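Local atomic coordinates of hydroxylase (Rhodococcus sp., PDB entry 2OR0), a protein that probably acts as a flavin-dependent monooxygenase of the acyl-CoA dehydrogenase superfamily, using reduced flavin to insert one oxygen atom into a substrate. Residues K289-P292 against Y293-S296; E328-F331 against E332-A335; A352-I355 against F356-G360. One frame throughout, in Å; residues are numbered along the deposited sequence.

Contact 1 of 3, residues K289-P292 against Y293-S296; sequences KEDP and YVLS
Asp291 and Pro292 meet Tyr293 and Val294 at an N-cap, the start of helix 292-324 in the helical C-terminal domain of the acyl-CoA dehydrogenase type. Asp291 is the cap residue. With its CG anti to the backbone N (chi1 -172°), the carboxylate swings over the first turn, and OD1 accepts from Val294 N at 3.0 Å in a nearly straight bond that meets the oxygen from above the carboxylate plane. The same OD1 takes a weak, strongly bent bond from Tyr293 N, so one oxygen serves two amide groups of the opening turn. The negative charge there would probably be stabilised by the helix dipole. Val294 crosses the Asp291 side chain at about a right angle, its CG2 3.8 Å from Asp291 OD2. Pro292 fills the first helical position, where its lack of an N-H costs no bond. Its ring lies side by side with the Tyr293 side chain, and CG sits over the middle of the aromatic face, 3.9 Å from the ring centroid and 7° off the normal, a CH-pi contact. One turn on, Pro292 O accepts twice from Ser296: from N at 3.0 Å, above the carbonyl plane, and from OG at 2.7 Å, within that plane.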
ATOM      1  N   LYS A 289      16.904  -0.016 -30.899  1.00 39.43           N
ATOM      2  CA  LYS A 289      15.637   0.166 -31.643  1.00 40.32           C
ATOM      3  C   LYS A 289      15.527  -0.712 -32.914  1.00 38.83           C
ATOM      4  O   LYS A 289      14.459  -0.829 -33.505  1.00 39.65           O
ATOM      5  CB  LYS A 289      15.354   1.653 -31.955  1.00 40.60           C
ATOM      6  CG  LYS A 289      16.261   2.255 -33.031  1.00 42.46           C
ATOM      7  CD  LYS A 289      15.963   3.741 -33.304  1.00 43.42           C
ATOM      8  CE  LYS A 289      17.085   4.359 -34.164  1.00 48.50           C
ATOM      9  NZ  LYS A 289      16.823   5.797 -34.506  1.00 51.09           N
ATOM     10  N   GLU A 290      16.620  -1.347 -33.314  1.00 37.57           N
ATOM     11  CA  GLU A 290      16.594  -2.345 -34.391  1.00 37.18           C
ATOM     12  C   GLU A 290      16.845  -3.787 -33.900  1.00 34.91           C
ATOM     13  O   GLU A 290      17.005  -4.704 -34.705  1.00 35.06           O
ATOM     14  CB  GLU A 290      17.601  -1.969 -35.482  1.00 36.67           C
ATOM     15  CG  GLU A 290      17.246  -0.646 -36.212  1.00 39.56           C
ATOM     16  CD  GLU A 290      18.357  -0.141 -37.147  1.00 41.21           C
ATOM     17  OE1 GLU A 290      19.413  -0.830 -37.281  1.00 43.77           O
ATOM     18  OE2 GLU A 290      18.161   0.958 -37.741  1.00 45.98           O
ATOM     19  N   ASP A 291      16.881  -3.990 -32.588  1.00 32.46           N
ATOM     20  CA  ASP A 291      17.190  -5.312 -32.023  1.00 30.87           C
ATOM     21  C   ASP A 291      15.891  -6.147 -31.783  1.00 28.93           C
ATOM     22  O   ASP A 291      15.107  -5.815 -30.892  1.00 28.87           O
ATOM     23  CB  ASP A 291      17.999  -5.139 -30.726  1.00 30.63           C
ATOM     24  CG  ASP A 291      18.530  -6.453 -30.174  1.00 31.56           C
ATOM     25  OD1 ASP A 291      17.814  -7.473 -30.149  1.00 33.08           O
ATOM     26  OD2 ASP A 291      19.690  -6.468 -29.744  1.00 37.02           O
ATOM     27  N   PRO A 292      15.679  -7.234 -32.554  1.00 27.43           N
ATOM     28  CA  PRO A 292      14.394  -7.935 -32.422  1.00 27.02           C
ATOM     29  C   PRO A 292      14.258  -8.739 -31.095  1.00 26.92           C
ATOM     30  O   PRO A 292      13.119  -8.924 -30.592  1.00 26.73           O
ATOM     31  CB  PRO A 292      14.395  -8.886 -33.624  1.00 27.05           C
ATOM     32  CG  PRO A 292      15.885  -9.234 -33.817  1.00 27.62           C
ATOM     33  CD  PRO A 292      16.547  -7.864 -33.570  1.00 27.35           C
ATOM     34  N   TYR A 293      15.402  -9.188 -30.557  1.00 25.52           N
ATOM     35  CA  TYR A 293      15.454  -9.968 -29.315  1.00 25.26           C
ATOM     36  C   TYR A 293      15.067  -9.084 -28.146  1.00 24.96           C
ATOM     37  O   TYR A 293      14.186  -9.456 -27.370  1.00 25.26           O
ATOM     38  CB  TYR A 293      16.840 -10.607 -29.090  1.00 25.00           C
ATOM     39  CG  TYR A 293      17.467 -11.132 -30.389  1.00 24.53           C
ATOM     40  CD1 TYR A 293      16.981 -12.285 -31.006  1.00 24.17           C
ATOM     41  CD2 TYR A 293      18.520 -10.441 -31.004  1.00 23.94           C
ATOM     42  CE1 TYR A 293      17.546 -12.750 -32.195  1.00 26.55           C
ATOM     43  CE2 TYR A 293      19.098 -10.893 -32.189  1.00 21.22           C
ATOM     44  CZ  TYR A 293      18.607 -12.021 -32.788  1.00 24.43           C
ATOM     45  OH  TYR A 293      19.166 -12.476 -33.962  1.00 25.60           O
ATOM     46  N   VAL A 294      15.679  -7.910 -28.055  1.00 24.27           N
ATOM     47  CA  VAL A 294      15.396  -6.976 -26.963  1.00 24.01           C
ATOM     48  C   VAL A 294      14.008  -6.366 -27.100  1.00 24.06           C
ATOM     49  O   VAL A 294      13.297  -6.217 -26.115  1.00 24.00           O
ATOM     50  CB  VAL A 294      16.442  -5.841 -26.858  1.00 23.94           C
ATOM     51  CG1 VAL A 294      15.978  -4.726 -25.867  1.00 23.54           C
ATOM     52  CG2 VAL A 294      17.814  -6.378 -26.450  1.00 23.53           C
ATOM     53  N   LEU A 295      13.621  -6.005 -28.323  1.00 23.12           N
ATOM     54  CA  LEU A 295      12.323  -5.365 -28.529  1.00 23.76           C
ATOM     55  C   LEU A 295      11.147  -6.319 -28.279  1.00 23.16           C
ATOM     56  O   LEU A 295      10.141  -5.921 -27.720  1.00 21.77           O
ATOM     57  CB  LEU A 295      12.216  -4.669 -29.915  1.00 22.86           C
ATOM     58  CG  LEU A 295      13.053  -3.385 -30.103  1.00 27.31           C
ATOM     59  CD1 LEU A 295      12.611  -2.590 -31.348  1.00 29.55           C
ATOM     60  CD2 LEU A 295      12.952  -2.482 -28.932  1.00 28.53           C
ATOM     61  N   SER A 296      11.273  -7.572 -28.687  1.00 23.82           N
ATOM     62  CA  SER A 296      10.181  -8.515 -28.421  1.00 24.33           C
ATOM     63  C   SER A 296      10.074  -8.830 -26.924  1.00 24.63           C
ATOM     64  O   SER A 296       8.971  -9.001 -26.408  1.00 24.29           O
ATOM     65  CB  SER A 296      10.300  -9.779 -29.243  1.00 24.27           C
ATOM     66  OG  SER A 296      11.507 -10.448 -28.991  1.00 27.38           O
TER

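Contact 2 of 3, residues E328-F331 against E332-A335; sequences EITF and EERA. With ACT (acetate ion), chain E.
Two side chains of this helix start, Phe331 and Arg334, share an acetate ion that probably came from the crystallisation liquor. Arg334 NH2 donates to acetate OXT at 3.0 Å in an almost straight bond (168°), with the oxygen at the edge of the guanidinium and in its plane, while Phe331 CD1 lies 3.7 Å from acetate O and over one face of the same guanidinium. CG of Arg334 rests on CG2 of Ile329 at 3.8 Å; beyond CG, bends at chi2 and chi3 carry the guanidinium to the acetate. Its NE is held by Ile412 O near the C terminus, and Arg409 gives the acetate a second donor and makes a cation-pi contact with the Phe331 ring.

Each of Thr330 and Glu333 accepts, with its side chain, from the other's backbone N-H. Thr330 OG1 accepts from Glu333 N at 3.2 Å, and Glu333 OE1 in return accepts from Thr330 N at 3.0 Å, on the anti side of the carboxylate and somewhat out of its plane. The Glu333 chain reaches back because CG stands beside its own backbone N (chi1 -74°) and the rest runs extended. A water donates to that same OE1 at 2.7 Å and also to Glu328 O, so the carboxylate oxygen is gripped by two donors and the loop before the cap is tied in. Ile329 turns its end away toward helix 292-324, against Phe319 and Val323. The Thr330-Glu333 pair is a classic capping box, here opening helix 331-356.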
ATOM      1  N   GLU A 328     -23.907  -9.833  -1.005  1.00 46.85           N
ATOM      2  CA  GLU A 328     -22.841 -10.209  -0.065  1.00 45.92           C
ATOM      3  C   GLU A 328     -21.618 -10.751  -0.827  1.00 43.80           C
ATOM      4  O   GLU A 328     -21.759 -11.594  -1.727  1.00 43.64           O
ATOM      5  CB  GLU A 328     -23.357 -11.262   0.928  1.00 46.87           C
ATOM      6  CG  GLU A 328     -22.374 -11.707   2.024  1.00 50.54           C
ATOM      7  CD  GLU A 328     -22.736 -11.159   3.414  1.00 56.89           C
ATOM      8  OE1 GLU A 328     -23.022  -9.934   3.541  1.00 58.81           O
ATOM      9  OE2 GLU A 328     -22.725 -11.963   4.386  1.00 58.13           O
ATOM     10  N   ILE A 329     -20.433 -10.249  -0.484  1.00 41.38           N
ATOM     11  CA  ILE A 329     -19.180 -10.848  -0.997  1.00 39.67           C
ATOM     12  C   ILE A 329     -18.756 -12.069  -0.152  1.00 38.84           C
ATOM     13  O   ILE A 329     -18.520 -11.950   1.051  1.00 39.16           O
ATOM     14  CB  ILE A 329     -18.030  -9.796  -1.147  1.00 39.06           C
ATOM     15  CG1 ILE A 329     -18.448  -8.692  -2.125  1.00 35.31           C
ATOM     16  CG2 ILE A 329     -16.708 -10.486  -1.620  1.00 39.80           C
ATOM     17  CD1 ILE A 329     -17.726  -7.417  -1.908  1.00 32.17           C
ATOM     18  N   THR A 330     -18.673 -13.236  -0.791  1.00 37.43           N
ATOM     19  CA  THR A 330     -18.371 -14.478  -0.080  1.00 36.68           C
ATOM     20  C   THR A 330     -16.883 -14.660   0.257  1.00 35.96           C
ATOM     21  O   THR A 330     -16.028 -13.991  -0.320  1.00 35.34           O
ATOM     22  CB  THR A 330     -18.848 -15.713  -0.852  1.00 36.14           C
ATOM     23  OG1 THR A 330     -18.006 -15.941  -1.994  1.00 35.93           O
ATOM     24  CG2 THR A 330     -20.309 -15.556  -1.277  1.00 37.63           C
ATOM     25  N   PHE A 331     -16.605 -15.569   1.196  1.00 35.37           N
ATOM     26  CA  PHE A 331     -15.241 -15.922   1.604  1.00 34.58           C
ATOM     27  C   PHE A 331     -14.442 -16.377   0.377  1.00 34.24           C
ATOM     28  O   PHE A 331     -13.362 -15.857   0.170  1.00 34.21           O
ATOM     29  CB  PHE A 331     -15.239 -17.004   2.706  1.00 34.54           C
ATOM     30  CG  PHE A 331     -13.857 -17.472   3.105  1.00 32.95           C
ATOM     31  CD1 PHE A 331     -13.145 -16.819   4.088  1.00 33.15           C
ATOM     32  CD2 PHE A 331     -13.269 -18.562   2.480  1.00 35.15           C
ATOM     33  CE1 PHE A 331     -11.846 -17.256   4.462  1.00 33.41           C
ATOM     34  CE2 PHE A 331     -11.964 -18.993   2.837  1.00 34.03           C
ATOM     35  CZ  PHE A 331     -11.272 -18.332   3.828  1.00 31.97           C
ATOM     36  N   GLU A 332     -15.002 -17.290  -0.431  1.00 33.99           N
ATOM     37  CA  GLU A 332     -14.384 -17.761  -1.691  1.00 34.82           C
ATOM     38  C   GLU A 332     -14.038 -16.612  -2.641  1.00 34.06           C
ATOM     39  O   GLU A 332     -12.943 -16.569  -3.187  1.00 33.88           O
ATOM     40  CB  GLU A 332     -15.251 -18.806  -2.421  1.00 34.59           C
ATOM     41  CG  GLU A 332     -14.585 -19.384  -3.732  1.00 35.88           C
ATOM     42  CD  GLU A 332     -15.425 -20.453  -4.469  1.00 37.68           C
ATOM     43  OE1 GLU A 332     -16.316 -21.085  -3.847  1.00 42.11           O
ATOM     44  OE2 GLU A 332     -15.193 -20.671  -5.681  1.00 41.91           O
ATOM     45  N   GLU A 333     -14.970 -15.674  -2.807  1.00 32.44           N
ATOM     46  CA  GLU A 333     -14.729 -14.492  -3.600  1.00 32.18           C
ATOM     47  C   GLU A 333     -13.580 -13.669  -3.040  1.00 30.49           C
ATOM     48  O   GLU A 333     -12.727 -13.194  -3.790  1.00 29.45           O
ATOM     49  CB  GLU A 333     -15.999 -13.638  -3.710  1.00 31.49           C
ATOM     50  CG  GLU A 333     -17.046 -14.236  -4.660  1.00 34.05           C
ATOM     51  CD  GLU A 333     -18.370 -13.433  -4.708  1.00 35.56           C
ATOM     52  OE1 GLU A 333     -18.706 -12.720  -3.731  1.00 41.33           O
ATOM     53  OE2 GLU A 333     -19.071 -13.523  -5.738  1.00 39.84           O
ATOM     54  N   ARG A 334     -13.561 -13.491  -1.722  1.00 28.89           N
ATOM     55  CA  ARG A 334     -12.475 -12.759  -1.093  1.00 27.92           C
ATOM     56  C   ARG A 334     -11.110 -13.447  -1.276  1.00 25.85           C
ATOM     57  O   ARG A 334     -10.108 -12.777  -1.492  1.00 26.23           O
ATOM     58  CB  ARG A 334     -12.791 -12.498   0.374  1.00 27.19           C
ATOM     59  CG  ARG A 334     -13.686 -11.258   0.608  1.00 30.28           C
ATOM     60  CD  ARG A 334     -14.655 -11.476   1.789  1.00 34.83           C
ATOM     61  NE  ARG A 334     -13.959 -11.788   3.040  1.00 39.64           N
ATOM     62  CZ  ARG A 334     -14.454 -12.551   4.014  1.00 41.90           C
ATOM     63  NH1 ARG A 334     -15.661 -13.094   3.887  1.00 43.06           N
ATOM     64  NH2 ARG A 334     -13.739 -12.772   5.121  1.00 42.36           N
ATOM     65  N   ALA A 335     -11.108 -14.765  -1.185  1.00 24.60           N
ATOM     66  CA  ALA A 335      -9.910 -15.605  -1.250  1.00 25.08           C
ATOM     67  C   ALA A 335      -9.317 -15.530  -2.657  1.00 25.42           C
ATOM     68  O   ALA A 335      -8.092 -15.397  -2.835  1.00 24.84           O
ATOM     69  CB  ALA A 335     -10.259 -17.062  -0.903  1.00 23.79           C
TER
HETATM   70  C   ACT E 607     -14.744 -15.422   7.409  1.00 63.11           C
HETATM   71  O   ACT E 607     -15.452 -16.338   6.938  1.00 62.96           O
HETATM   72  OXT ACT E 607     -15.196 -14.271   7.235  1.00 63.68           O
HETATM   73  CH3 ACT E 607     -13.449 -15.674   8.128  1.00 62.76           C
HETATM   74  O   HOH W   1     -21.294 -12.332  -4.305  1.00 46.11           O

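Contact 3 of 3, residues A352-I355 against F356-G360; sequences ADEI and FARAG
Phe356 and Ala357 close the last turn of helix 331-356 with main-chain bonds to Ala352 O and Asp353 O, and the chain then leaves through a type I beta turn from Phe356 to Ala359, the C-terminal end of a helix in the acyl-CoA dehydrogenase-type bundle. Phe356 donates its N to Ala352 O at 3.0 Å. Its CG is anti to the backbone N (chi1 -168°), which carries the ring away from the preceding turn to stack with Trp374 and pack on Met370 of helix 370-381. Trp374 also donates to Asp353 OD1, as does His378, so this aspartate links the same two helices. Ala357 keeps the helical pattern with N to Asp353 O and lays its CB 3.5 Å from that oxygen.

At Arg358 the pattern tightens: its N reaches Ile355 O, three residues back, from well above the carbonyl plane. CG, beside the backbone N, passes 3.7 Å from Glu354 O, and the chain, extended from CG to NE, carries the guanidinium to the Glu354 carboxylate, which a bend at chi2 brings round to meet it. NH1 makes the salt bridge to Glu354 OE1 at 3.2 Å, with that oxygen in the guanidinium plane; the same NH1 also donates to the main-chain Glu354 O at 3.3 Å. Ala359 turns its CB to Met370 and His273, and completes the turn with a bond from its N to Phe356 O at 3.1 Å.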
ATOM      1  N   ALA A 352       9.495  -6.843 -14.747  1.00 22.43           N
ATOM      2  CA  ALA A 352      10.510  -5.835 -14.565  1.00 23.31           C
ATOM      3  C   ALA A 352      11.909  -6.465 -14.522  1.00 22.91           C
ATOM      4  O   ALA A 352      12.859  -5.862 -15.043  1.00 22.64           O
ATOM      5  CB  ALA A 352      10.250  -5.028 -13.292  1.00 23.62           C
ATOM      6  N   ASP A 353      12.049  -7.641 -13.890  1.00 22.31           N
ATOM      7  CA  ASP A 353      13.352  -8.340 -13.900  1.00 22.67           C
ATOM      8  C   ASP A 353      13.827  -8.660 -15.328  1.00 22.32           C
ATOM      9  O   ASP A 353      15.021  -8.581 -15.611  1.00 21.80           O
ATOM     10  CB  ASP A 353      13.347  -9.643 -13.115  1.00 21.90           C
ATOM     11  CG  ASP A 353      13.197  -9.439 -11.609  1.00 27.47           C
ATOM     12  OD1 ASP A 353      13.519  -8.327 -11.102  1.00 31.06           O
ATOM     13  OD2 ASP A 353      12.742 -10.411 -10.934  1.00 27.65           O
ATOM     14  N   GLU A 354      12.902  -9.093 -16.194  1.00 22.34           N
ATOM     15  CA  GLU A 354      13.257  -9.520 -17.535  1.00 23.43           C
ATOM     16  C   GLU A 354      13.803  -8.334 -18.340  1.00 23.25           C
ATOM     17  O   GLU A 354      14.743  -8.479 -19.091  1.00 23.36           O
ATOM     18  CB  GLU A 354      12.063 -10.203 -18.243  1.00 22.93           C
ATOM     19  CG  GLU A 354      11.715 -11.541 -17.639  1.00 28.57           C
ATOM     20  CD  GLU A 354      12.862 -12.575 -17.795  1.00 33.02           C
ATOM     21  OE1 GLU A 354      13.476 -12.648 -18.878  1.00 35.21           O
ATOM     22  OE2 GLU A 354      13.144 -13.322 -16.839  1.00 36.98           O
ATOM     23  N   ILE A 355      13.233  -7.151 -18.170  1.00 24.06           N
ATOM     24  CA  ILE A 355      13.774  -5.999 -18.908  1.00 25.14           C
ATOM     25  C   ILE A 355      15.033  -5.415 -18.274  1.00 24.70           C
ATOM     26  O   ILE A 355      15.900  -4.928 -18.990  1.00 24.43           O
ATOM     27  CB  ILE A 355      12.736  -4.895 -19.169  1.00 25.57           C
ATOM     28  CG1 ILE A 355      12.075  -4.439 -17.861  1.00 27.15           C
ATOM     29  CG2 ILE A 355      11.689  -5.383 -20.172  1.00 26.70           C
ATOM     30  CD1 ILE A 355      11.183  -3.181 -18.047  1.00 27.41           C
ATOM     31  N   PHE A 356      15.137  -5.477 -16.946  1.00 23.83           N
ATOM     32  CA  PHE A 356      16.350  -5.000 -16.284  1.00 23.85           C
ATOM     33  C   PHE A 356      17.555  -5.831 -16.746  1.00 23.15           C
ATOM     34  O   PHE A 356      18.630  -5.297 -16.976  1.00 23.93           O
ATOM     35  CB  PHE A 356      16.218  -5.023 -14.746  1.00 22.97           C
ATOM     36  CG  PHE A 356      17.349  -4.273 -14.031  1.00 24.37           C
ATOM     37  CD1 PHE A 356      17.488  -2.882 -14.175  1.00 23.89           C
ATOM     38  CD2 PHE A 356      18.257  -4.947 -13.230  1.00 21.72           C
ATOM     39  CE1 PHE A 356      18.531  -2.174 -13.544  1.00 23.47           C
ATOM     40  CE2 PHE A 356      19.308  -4.248 -12.574  1.00 22.27           C
ATOM     41  CZ  PHE A 356      19.447  -2.864 -12.734  1.00 21.30           C
ATOM     42  N   ALA A 357      17.373  -7.133 -16.873  1.00 22.80           N
ATOM     43  CA  ALA A 357      18.442  -8.000 -17.344  1.00 24.00           C
ATOM     44  C   ALA A 357      18.894  -7.675 -18.791  1.00 25.00           C
ATOM     45  O   ALA A 357      19.946  -8.148 -19.220  1.00 25.51           O
ATOM     46  CB  ALA A 357      18.019  -9.440 -17.266  1.00 23.30           C
ATOM     47  N   ARG A 358      18.100  -6.919 -19.549  1.00 25.07           N
ATOM     48  CA  ARG A 358      18.468  -6.618 -20.936  1.00 26.13           C
ATOM     49  C   ARG A 358      18.822  -5.146 -21.079  1.00 26.88           C
ATOM     50  O   ARG A 358      18.961  -4.656 -22.184  1.00 27.84           O
ATOM     51  CB  ARG A 358      17.326  -6.981 -21.887  1.00 25.54           C
ATOM     52  CG  ARG A 358      17.039  -8.479 -21.936  1.00 25.14           C
ATOM     53  CD  ARG A 358      15.879  -8.818 -22.894  1.00 26.64           C
ATOM     54  NE  ARG A 358      15.865 -10.234 -23.231  1.00 27.13           N
ATOM     55  CZ  ARG A 358      15.346 -11.194 -22.466  1.00 28.01           C
ATOM     56  NH1 ARG A 358      14.774 -10.910 -21.290  1.00 31.31           N
ATOM     57  NH2 ARG A 358      15.412 -12.449 -22.877  1.00 28.31           N
ATOM     58  N   ALA A 359      18.940  -4.443 -19.954  1.00 27.23           N
ATOM     59  CA  ALA A 359      19.217  -3.024 -19.984  1.00 28.40           C
ATOM     60  C   ALA A 359      20.719  -2.737 -20.035  1.00 28.70           C
ATOM     61  O   ALA A 359      21.105  -1.634 -20.310  1.00 29.73           O
ATOM     62  CB  ALA A 359      18.555  -2.308 -18.785  1.00 28.17           C
ATOM     63  N   GLY A 360      21.554  -3.724 -19.751  1.00 29.43           N
ATOM     64  CA  GLY A 360      23.011  -3.554 -19.861  1.00 30.56           C
ATOM     65  C   GLY A 360      23.679  -2.926 -18.647  1.00 30.45           C
ATOM     66  O   GLY A 360      23.010  -2.603 -17.653  1.00 30.69           O
TER

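All three contacts lie in the C-terminal helical region, in chain order. Contact 1 opens helix 292-324, contact 2 opens the next helix, 331-356, and contact 3 closes it. Contacts 2 and 3 therefore mark the two ends of one long helix, their centres about 37 Å apart. Contact 1 lies far from contact 2, with centres about 43 Å apart, but its centre is about 13 Å from that of contact 3, and nearest atoms come within about 4 Å without touching. The start of helix 292-324 thus sits beside the end of helix 331-356, as expected of consecutive antiparallel helices in a bundle, and Arg358 packs on Ala297 between them.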